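Local coordinates for protein peptidase, zinc-dependent (Methanocorpusculum labreanum, PDB 3LMC) that probably acts as a zinc-dependent metallopeptidase of family M54, binding one zinc ion and, at a separate site, one iron ion, at residues I3-D8 / K90-T95; L15-S20 / V31-D36. All coordinates share one frame; numbering follows the deposited sequence.

Contact 1. Residues I3-D8 / K90-T95; sequences IHLFWD and KILLVT
Strands 3-7 and 90-94 run side by side in the same direction, their axes 4.7 Å apart at an angle of 20°, as parallel neighbours inside the five-stranded mixed sheet of this alpha/beta protein. Five backbone hydrogen bonds join them: His4 N, Phe6 N and Asp8 N donate to the carbonyls of Lys90, Leu92 and Val94, while Leu92 N and Val94 N reach back to His4 O and Phe6 O. The bond from Val94 N to Phe6 O, at 2.8 Å, is nearly straight at the hydrogen (170°). On the face of Leu5 and Trp7, which helix 16-27 covers, Val94 is central. Its CG1 sits over one face of the indole, 4.0 Å from the centroid of the six-membered ring, in a CH-pi contact; Trp7 CG is anti to the backbone N (chi1 -176°), which lays the ring face against that methyl. The other methyl, Val94 CG2, meets Leu5 CD1 at 3.6 Å. Beneath helix 53-66, Phe6 and Leu93 lie alongside and point the same way, with Phe6 CD2 3.9 Å from Leu93 CD2. Asp8 OD2, also held by Arg10 and Phe39 N, accepts from a water (2.8 Å) to which Thr95 OG1 donates at 2.7 Å.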
ATOM      1  N   ILE A   3       0.131  -7.090   9.650  1.00 18.50           N
ATOM      2  CA  ILE A   3       0.034  -6.325   8.409  1.00 16.73           C
ATOM      3  C   ILE A   3      -1.344  -6.533   7.818  1.00 19.42           C
ATOM      4  O   ILE A   3      -1.759  -7.673   7.589  1.00 19.77           O
ATOM      5  CB  ILE A   3       1.102  -6.748   7.387  1.00 20.21           C
ATOM      6  CG1 ILE A   3       2.502  -6.511   7.956  1.00 23.93           C
ATOM      7  CG2 ILE A   3       0.959  -5.953   6.092  1.00 14.79           C
ATOM      8  CD1 ILE A   3       3.576  -7.059   7.069  1.00 24.65           C
ATOM      9  N   HIS A   4      -2.047  -5.427   7.585  1.00 17.26           N
ATOM     10  CA  HIS A   4      -3.436  -5.454   7.143  1.00 18.00           C
ATOM     11  C   HIS A   4      -3.582  -4.800   5.773  1.00 18.76           C
ATOM     12  O   HIS A   4      -3.238  -3.631   5.594  1.00 24.89           O
ATOM     13  CB  HIS A   4      -4.327  -4.733   8.161  1.00 21.84           C
ATOM     14  CG  HIS A   4      -4.142  -5.205   9.572  1.00 25.05           C
ATOM     15  ND1 HIS A   4      -5.023  -6.065  10.194  1.00 20.00           N
ATOM     16  CD2 HIS A   4      -3.187  -4.922  10.491  1.00 28.99           C
ATOM     17  CE1 HIS A   4      -4.613  -6.303  11.427  1.00 20.68           C
ATOM     18  NE2 HIS A   4      -3.502  -5.619  11.634  1.00 24.20           N
ATOM     19  N   LEU A   5      -4.073  -5.565   4.803  1.00 15.38           N
ATOM     20  CA  LEU A   5      -4.337  -5.033   3.468  1.00 13.63           C
ATOM     21  C   LEU A   5      -5.775  -4.529   3.482  1.00 20.40           C
ATOM     22  O   LEU A   5      -6.716  -5.333   3.497  1.00 15.82           O
ATOM     23  CB  LEU A   5      -4.190  -6.131   2.406  1.00  9.86           C
ATOM     24  CG  LEU A   5      -4.445  -5.693   0.963  1.00 19.09           C
ATOM     25  CD1 LEU A   5      -3.384  -4.708   0.520  1.00 14.73           C
ATOM     26  CD2 LEU A   5      -4.484  -6.900  -0.001  1.00 20.90           C
ATOM     27  N   PHE A   6      -5.948  -3.208   3.518  1.00 16.25           N
ATOM     28  CA  PHE A   6      -7.276  -2.639   3.442  1.00 11.71           C
ATOM     29  C   PHE A   6      -7.618  -2.385   1.979  1.00 12.01           C
ATOM     30  O   PHE A   6      -7.242  -1.349   1.403  1.00 15.92           O
ATOM     31  CB  PHE A   6      -7.416  -1.329   4.244  1.00 17.64           C
ATOM     32  CG  PHE A   6      -8.851  -0.837   4.332  1.00 29.45           C
ATOM     33  CD1 PHE A   6      -9.383  -0.387   5.529  1.00 32.89           C
ATOM     34  CD2 PHE A   6      -9.687  -0.884   3.210  1.00 30.76           C
ATOM     35  CE1 PHE A   6     -10.712   0.034   5.601  1.00 34.44           C
ATOM     36  CE2 PHE A   6     -11.012  -0.470   3.275  1.00 28.48           C
ATOM     37  CZ  PHE A   6     -11.526  -0.014   4.469  1.00 32.37           C
ATOM     38  N   TRP A   7      -8.369  -3.321   1.405  1.00 13.58           N
ATOM     39  CA  TRP A   7      -8.701  -3.320  -0.020  1.00 14.96           C
ATOM     40  C   TRP A   7     -10.047  -2.608  -0.276  1.00 15.37           C
ATOM     41  O   TRP A   7     -11.109  -3.166   0.006  1.00 16.87           O
ATOM     42  CB  TRP A   7      -8.754  -4.771  -0.524  1.00 14.51           C
ATOM     43  CG  TRP A   7      -8.985  -4.909  -2.015  1.00 17.48           C
ATOM     44  CD1 TRP A   7     -10.183  -4.867  -2.674  1.00 16.89           C
ATOM     45  CD2 TRP A   7      -7.981  -5.109  -3.014  1.00 12.65           C
ATOM     46  NE1 TRP A   7      -9.981  -5.030  -4.028  1.00 17.03           N
ATOM     47  CE2 TRP A   7      -8.631  -5.183  -4.257  1.00 15.12           C
ATOM     48  CE3 TRP A   7      -6.587  -5.227  -2.974  1.00 21.65           C
ATOM     49  CZ2 TRP A   7      -7.937  -5.371  -5.457  1.00 16.43           C
ATOM     50  CZ3 TRP A   7      -5.896  -5.414  -4.175  1.00 23.76           C
ATOM     51  CH2 TRP A   7      -6.574  -5.482  -5.392  1.00 16.37           C
ATOM     52  N   ASP A   8      -9.995  -1.377  -0.785  1.00 12.95           N
ATOM     53  CA  ASP A   8     -11.207  -0.623  -1.110  1.00 11.36           C
ATOM     54  C   ASP A   8     -12.000  -1.399  -2.163  1.00 18.65           C
ATOM     55  O   ASP A   8     -11.507  -1.641  -3.263  1.00 20.95           O
ATOM     56  CB  ASP A   8     -10.838   0.772  -1.630  1.00 10.76           C
ATOM     57  CG  ASP A   8     -12.044   1.677  -1.810  1.00 17.45           C
ATOM     58  OD1 ASP A   8     -12.950   1.325  -2.597  1.00 21.03           O
ATOM     59  OD2 ASP A   8     -12.078   2.766  -1.188  1.00 14.44           O
ATOM     60  N   LYS A  90       0.258  -2.424  10.989  1.00 12.26           N
ATOM     61  CA  LYS A  90       0.565  -1.675   9.787  1.00 14.77           C
ATOM     62  C   LYS A  90      -0.591  -1.854   8.830  1.00 20.03           C
ATOM     63  O   LYS A  90      -1.120  -2.955   8.703  1.00 22.05           O
ATOM     64  CB  LYS A  90       1.835  -2.219   9.144  1.00 14.46           C
ATOM     65  CG  LYS A  90       3.047  -2.270  10.078  1.00 15.91           C
ATOM     66  CD  LYS A  90       3.295  -0.948  10.773  1.00 14.92           C
ATOM     67  CE  LYS A  90       4.629  -0.996  11.587  1.00 16.72           C
ATOM     68  NZ  LYS A  90       4.859   0.302  12.301  1.00 13.29           N
ATOM     69  N   ILE A  91      -0.989  -0.783   8.156  1.00 21.19           N
ATOM     70  CA  ILE A  91      -2.043  -0.882   7.152  1.00 17.99           C
ATOM     71  C   ILE A  91      -1.584  -0.407   5.782  1.00 17.18           C
ATOM     72  O   ILE A  91      -0.991   0.663   5.659  1.00 17.89           O
ATOM     73  CB  ILE A  91      -3.264  -0.061   7.568  1.00 17.06           C
ATOM     74  CG1 ILE A  91      -3.850  -0.636   8.862  1.00 18.16           C
ATOM     75  CG2 ILE A  91      -4.294   0.014   6.426  1.00 15.84           C
ATOM     76  CD1 ILE A  91      -4.893   0.262   9.519  1.00 20.16           C
ATOM     77  N   LEU A  92      -1.873  -1.208   4.760  1.00 18.08           N
ATOM     78  CA  LEU A  92      -1.743  -0.779   3.369  1.00 15.37           C
ATOM     79  C   LEU A  92      -3.147  -0.619   2.786  1.00 16.85           C
ATOM     80  O   LEU A  92      -3.894  -1.597   2.660  1.00 17.98           O
ATOM     81  CB  LEU A  92      -0.958  -1.811   2.547  1.00 10.18           C
ATOM     82  CG  LEU A  92      -0.922  -1.577   1.022  1.00 13.36           C
ATOM     83  CD1 LEU A  92      -0.345  -0.209   0.692  1.00  7.04           C
ATOM     84  CD2 LEU A  92      -0.161  -2.682   0.252  1.00 12.93           C
ATOM     85  N   LEU A  93      -3.501   0.613   2.430  1.00 17.73           N
ATOM     86  CA  LEU A  93      -4.783   0.909   1.785  1.00 15.86           C
ATOM     87  C   LEU A  93      -4.621   0.793   0.256  1.00 16.69           C
ATOM     88  O   LEU A  93      -3.701   1.368  -0.332  1.00 19.18           O
ATOM     89  CB  LEU A  93      -5.226   2.329   2.153  1.00 18.47           C
ATOM     90  CG  LEU A  93      -6.687   2.800   2.117  1.00 24.12           C
ATOM     91  CD1 LEU A  93      -6.797   4.218   1.553  1.00 23.47           C
ATOM     92  CD2 LEU A  93      -7.601   1.849   1.394  1.00 10.34           C
ATOM     93  N   VAL A  94      -5.507   0.035  -0.377  1.00 11.76           N
ATOM     94  CA  VAL A  94      -5.542  -0.061  -1.844  1.00 12.22           C
ATOM     95  C   VAL A  94      -6.766   0.718  -2.283  1.00 14.46           C
ATOM     96  O   VAL A  94      -7.889   0.313  -1.995  1.00 21.53           O
ATOM     97  CB  VAL A  94      -5.663  -1.515  -2.302  1.00  7.10           C
ATOM     98  CG1 VAL A  94      -5.852  -1.593  -3.816  1.00 12.47           C
ATOM     99  CG2 VAL A  94      -4.432  -2.298  -1.878  1.00 14.27           C
ATOM    100  N   THR A  95      -6.550   1.849  -2.952  1.00 15.72           N
ATOM    101  CA  THR A  95      -7.625   2.801  -3.228  1.00 12.86           C
ATOM    102  C   THR A  95      -7.775   3.068  -4.726  1.00 11.92           C
ATOM    103  O   THR A  95      -6.788   3.059  -5.461  1.00 18.84           O
ATOM    104  CB  THR A  95      -7.340   4.149  -2.535  1.00 15.02           C
ATOM    105  OG1 THR A  95      -8.347   5.109  -2.906  1.00 19.96           O
ATOM    106  CG2 THR A  95      -5.984   4.679  -2.977  1.00 14.25           C
TER
HETATM  107  O   HOH W   1      -9.861   4.417  -0.785  1.00 14.24           O

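Contact 2. Residues L15-S20 / V31-D36; sequences LSRPVS and VSRIDD
Asp35 OD2 faces Ser16 in the first turn of helix 16-27 and Arg33 of its own segment. Its hydrogen bond from Ser16 OG is weak at 3.2 Å, with the hydroxyl position less than certain, and the salt bridge from Arg33 NE to OD2 is long at 3.7 Å. The contact lies within a beta-alpha-beta unit, where helix 16-27 links strand 3-7 to strand 31-34 and runs back nearly antiparallel to the latter, at 162° between their short axes. Arg33 CD rests 3.5 Å from Ser16 O, and a bend at chi3 (71°) turns the guanidinium onto the first helical turn, with Arg17 CA over one face and Ser20 OG at the edge, near the plane. Arg17 CB approaches Arg33 CZ to 4.0 Å, yet the extended Arg17 chain carries its own charge off to Glu21. Arg33 NE is buried here without a hydrogen-bond partner, so the carboxylate in its plane probably matters electrostatically. With an alanine in place of Asp35, Arg33 would probably lose its nearby countercharge and be freer to turn away from Ser16. Toward the other end of the strand, Ser20 OG stands 4.0 Å from Val31 CG1.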
ATOM      1  N   LEU A  15      -9.354  -9.526  -7.182  1.00 18.89           N
ATOM      2  CA  LEU A  15      -7.897  -9.418  -7.158  1.00 17.88           C
ATOM      3  C   LEU A  15      -7.376  -9.370  -5.722  1.00 17.45           C
ATOM      4  O   LEU A  15      -6.165  -9.470  -5.483  1.00 17.54           O
ATOM      5  CB  LEU A  15      -7.435  -8.181  -7.937  1.00 22.00           C
ATOM      6  CG  LEU A  15      -7.923  -8.070  -9.388  1.00 26.86           C
ATOM      7  CD1 LEU A  15      -7.544  -6.723  -9.988  1.00 30.77           C
ATOM      8  CD2 LEU A  15      -7.374  -9.191 -10.233  1.00 26.89           C
ATOM      9  N   SER A  16      -8.294  -9.219  -4.769  1.00 24.90           N
ATOM     10  CA  SER A  16      -7.938  -9.056  -3.347  1.00 26.57           C
ATOM     11  C   SER A  16      -7.090 -10.189  -2.831  1.00 23.09           C
ATOM     12  O   SER A  16      -5.995  -9.980  -2.301  1.00 23.61           O
ATOM     13  CB  SER A  16      -9.191  -8.994  -2.468  1.00 29.14           C
ATOM     14  OG  SER A  16      -9.680  -7.674  -2.408  1.00 44.38           O
ATOM     15  N   ARG A  17      -7.624 -11.395  -2.953  1.00 19.72           N
ATOM     16  CA  ARG A  17      -6.992 -12.552  -2.345  1.00 26.24           C
ATOM     17  C   ARG A  17      -5.584 -12.804  -2.907  1.00 25.08           C
ATOM     18  O   ARG A  17      -4.628 -12.904  -2.139  1.00 23.13           O
ATOM     19  CB  ARG A  17      -7.888 -13.776  -2.490  1.00 31.07           C
ATOM     20  CG  ARG A  17      -7.323 -15.035  -1.888  1.00 40.03           C
ATOM     21  CD  ARG A  17      -8.274 -16.186  -2.148  1.00 47.77           C
ATOM     22  NE  ARG A  17      -7.757 -17.457  -1.662  1.00 54.09           N
ATOM     23  CZ  ARG A  17      -8.393 -18.613  -1.805  1.00 57.38           C
ATOM     24  NH1 ARG A  17      -9.571 -18.645  -2.417  1.00 54.65           N
ATOM     25  NH2 ARG A  17      -7.856 -19.734  -1.336  1.00 59.47           N
ATOM     26  N   PRO A  18      -5.445 -12.881  -4.247  1.00 23.59           N
ATOM     27  CA  PRO A  18      -4.107 -13.089  -4.821  1.00 24.98           C
ATOM     28  C   PRO A  18      -3.114 -12.022  -4.375  1.00 23.17           C
ATOM     29  O   PRO A  18      -1.981 -12.344  -4.022  1.00 25.49           O
ATOM     30  CB  PRO A  18      -4.341 -12.981  -6.341  1.00 25.26           C
ATOM     31  CG  PRO A  18      -5.774 -13.225  -6.528  1.00 25.57           C
ATOM     32  CD  PRO A  18      -6.469 -12.715  -5.293  1.00 22.15           C
ATOM     33  N   VAL A  19      -3.526 -10.761  -4.398  1.00 19.28           N
ATOM     34  CA  VAL A  19      -2.641  -9.694  -3.940  1.00 16.01           C
ATOM     35  C   VAL A  19      -2.206  -9.899  -2.483  1.00 18.07           C
ATOM     36  O   VAL A  19      -1.022  -9.800  -2.139  1.00 16.37           O
ATOM     37  CB  VAL A  19      -3.292  -8.316  -4.095  1.00 13.36           C
ATOM     38  CG1 VAL A  19      -2.480  -7.261  -3.318  1.00 17.37           C
ATOM     39  CG2 VAL A  19      -3.382  -7.962  -5.577  1.00 10.30           C
ATOM     40  N   SER A  20      -3.172 -10.189  -1.624  1.00 17.21           N
ATOM     41  CA  SER A  20      -2.888 -10.533  -0.238  1.00 13.00           C
ATOM     42  C   SER A  20      -1.854 -11.672  -0.132  1.00 17.25           C
ATOM     43  O   SER A  20      -0.929 -11.609   0.671  1.00 19.82           O
ATOM     44  CB  SER A  20      -4.187 -10.975   0.435  1.00 22.00           C
ATOM     45  OG  SER A  20      -3.939 -11.361   1.769  1.00 39.27           O
ATOM     46  N   VAL A  31      -0.338 -11.616   6.159  1.00 22.06           N
ATOM     47  CA  VAL A  31      -1.026 -10.405   5.750  1.00 23.50           C
ATOM     48  C   VAL A  31      -2.518 -10.682   5.807  1.00 27.67           C
ATOM     49  O   VAL A  31      -3.011 -11.607   5.153  1.00 30.54           O
ATOM     50  CB  VAL A  31      -0.624 -10.015   4.304  1.00 24.44           C
ATOM     51  CG1 VAL A  31      -1.487  -8.866   3.771  1.00 27.60           C
ATOM     52  CG2 VAL A  31       0.840  -9.660   4.242  1.00 18.87           C
ATOM     53  N   SER A  32      -3.236  -9.897   6.601  1.00 25.68           N
ATOM     54  CA  SER A  32      -4.678 -10.061   6.739  1.00 20.42           C
ATOM     55  C   SER A  32      -5.420  -9.148   5.769  1.00 21.76           C
ATOM     56  O   SER A  32      -5.039  -7.994   5.584  1.00 31.09           O
ATOM     57  CB  SER A  32      -5.111  -9.769   8.174  1.00 25.10           C
ATOM     58  OG  SER A  32      -6.529  -9.778   8.284  1.00 32.68           O
ATOM     59  N   ARG A  33      -6.484  -9.676   5.171  0.50  6.40           N
ATOM     60  CA  ARG A  33      -7.203  -9.007   4.099  0.50  4.68           C
ATOM     61  C   ARG A  33      -8.544  -8.446   4.563  0.50  6.39           C
ATOM     62  O   ARG A  33      -9.349  -9.157   5.166  0.50  5.46           O
ATOM     63  CB  ARG A  33      -7.429  -9.999   2.960  0.50  3.10           C
ATOM     64  CG  ARG A  33      -7.956  -9.394   1.680  0.50  7.03           C
ATOM     65  CD  ARG A  33      -7.926 -10.429   0.578  0.50  5.76           C
ATOM     66  NE  ARG A  33      -8.933 -11.462   0.773  0.50 13.60           N
ATOM     67  CZ  ARG A  33      -8.683 -12.676   1.251  0.50 18.39           C
ATOM     68  NH1 ARG A  33      -7.446 -13.027   1.600  0.50 15.29           N
ATOM     69  NH2 ARG A  33      -9.681 -13.540   1.374  0.50 19.94           N
ATOM     70  N   ILE A  34      -8.771  -7.164   4.291  1.00 13.38           N
ATOM     71  CA  ILE A  34     -10.077  -6.535   4.497  1.00 16.25           C
ATOM     72  C   ILE A  34     -10.550  -6.013   3.147  1.00 20.97           C
ATOM     73  O   ILE A  34      -9.945  -5.088   2.608  1.00 26.45           O
ATOM     74  CB  ILE A  34      -9.999  -5.324   5.468  1.00 19.76           C
ATOM     75  CG1 ILE A  34      -9.408  -5.718   6.817  1.00 25.47           C
ATOM     76  CG2 ILE A  34     -11.381  -4.702   5.665  1.00 24.86           C
ATOM     77  CD1 ILE A  34      -8.931  -4.503   7.641  1.00 27.81           C
ATOM     78  N   ASP A  35     -11.612  -6.587   2.579  1.00 18.66           N
ATOM     79  CA  ASP A  35     -12.032  -6.139   1.253  1.00 16.36           C
ATOM     80  C   ASP A  35     -13.539  -5.977   1.128  1.00 23.71           C
ATOM     81  O   ASP A  35     -14.097  -6.099   0.032  1.00 23.05           O
ATOM     82  CB  ASP A  35     -11.497  -7.062   0.157  1.00 18.74           C
ATOM     83  CG  ASP A  35     -12.083  -8.461   0.222  1.00 31.74           C
ATOM     84  OD1 ASP A  35     -12.993  -8.704   1.044  1.00 32.69           O
ATOM     85  OD2 ASP A  35     -11.630  -9.327  -0.565  1.00 43.74           O
ATOM     86  N   ASP A  36     -14.191  -5.694   2.252  1.00 21.13           N
ATOM     87  CA  ASP A  36     -15.639  -5.534   2.265  1.00 24.22           C
ATOM     88  C   ASP A  36     -16.020  -4.133   2.712  1.00 27.00           C
ATOM     89  O   ASP A  36     -16.752  -3.973   3.682  1.00 33.41           O
ATOM     90  CB  ASP A  36     -16.303  -6.580   3.172  1.00 27.26           C
ATOM     91  CG  ASP A  36     -15.875  -6.463   4.633  1.00 34.02           C
ATOM     92  OD1 ASP A  36     -14.804  -5.877   4.903  1.00 39.39           O
ATOM     93  OD2 ASP A  36     -16.615  -6.966   5.511  1.00 34.46           O
TER

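Strand 3-7 pairs with strand 90-94 in contact 1, and on its other edge with strand 31-34, whose covering helix makes contact 2. The centres of the two contacts are about 8 Å apart. Backbone pairs bridge them, Leu5 N to Ser32 O and Trp7 N to Ile34 O, each at 2.7 Å and probably hydrogen bonds. Trp7 also packs against contact 2, its CB 3.6 Å from Asp35 CB. Contact 2 is nested inside the loop that contact 1 closes. Contact 1 is nearer the zinc ion: the side chain of Leu92 is about 11 Å from the metal and about 9 Å from that of its ligand His149, whereas contact 2 lies away from both metal sites.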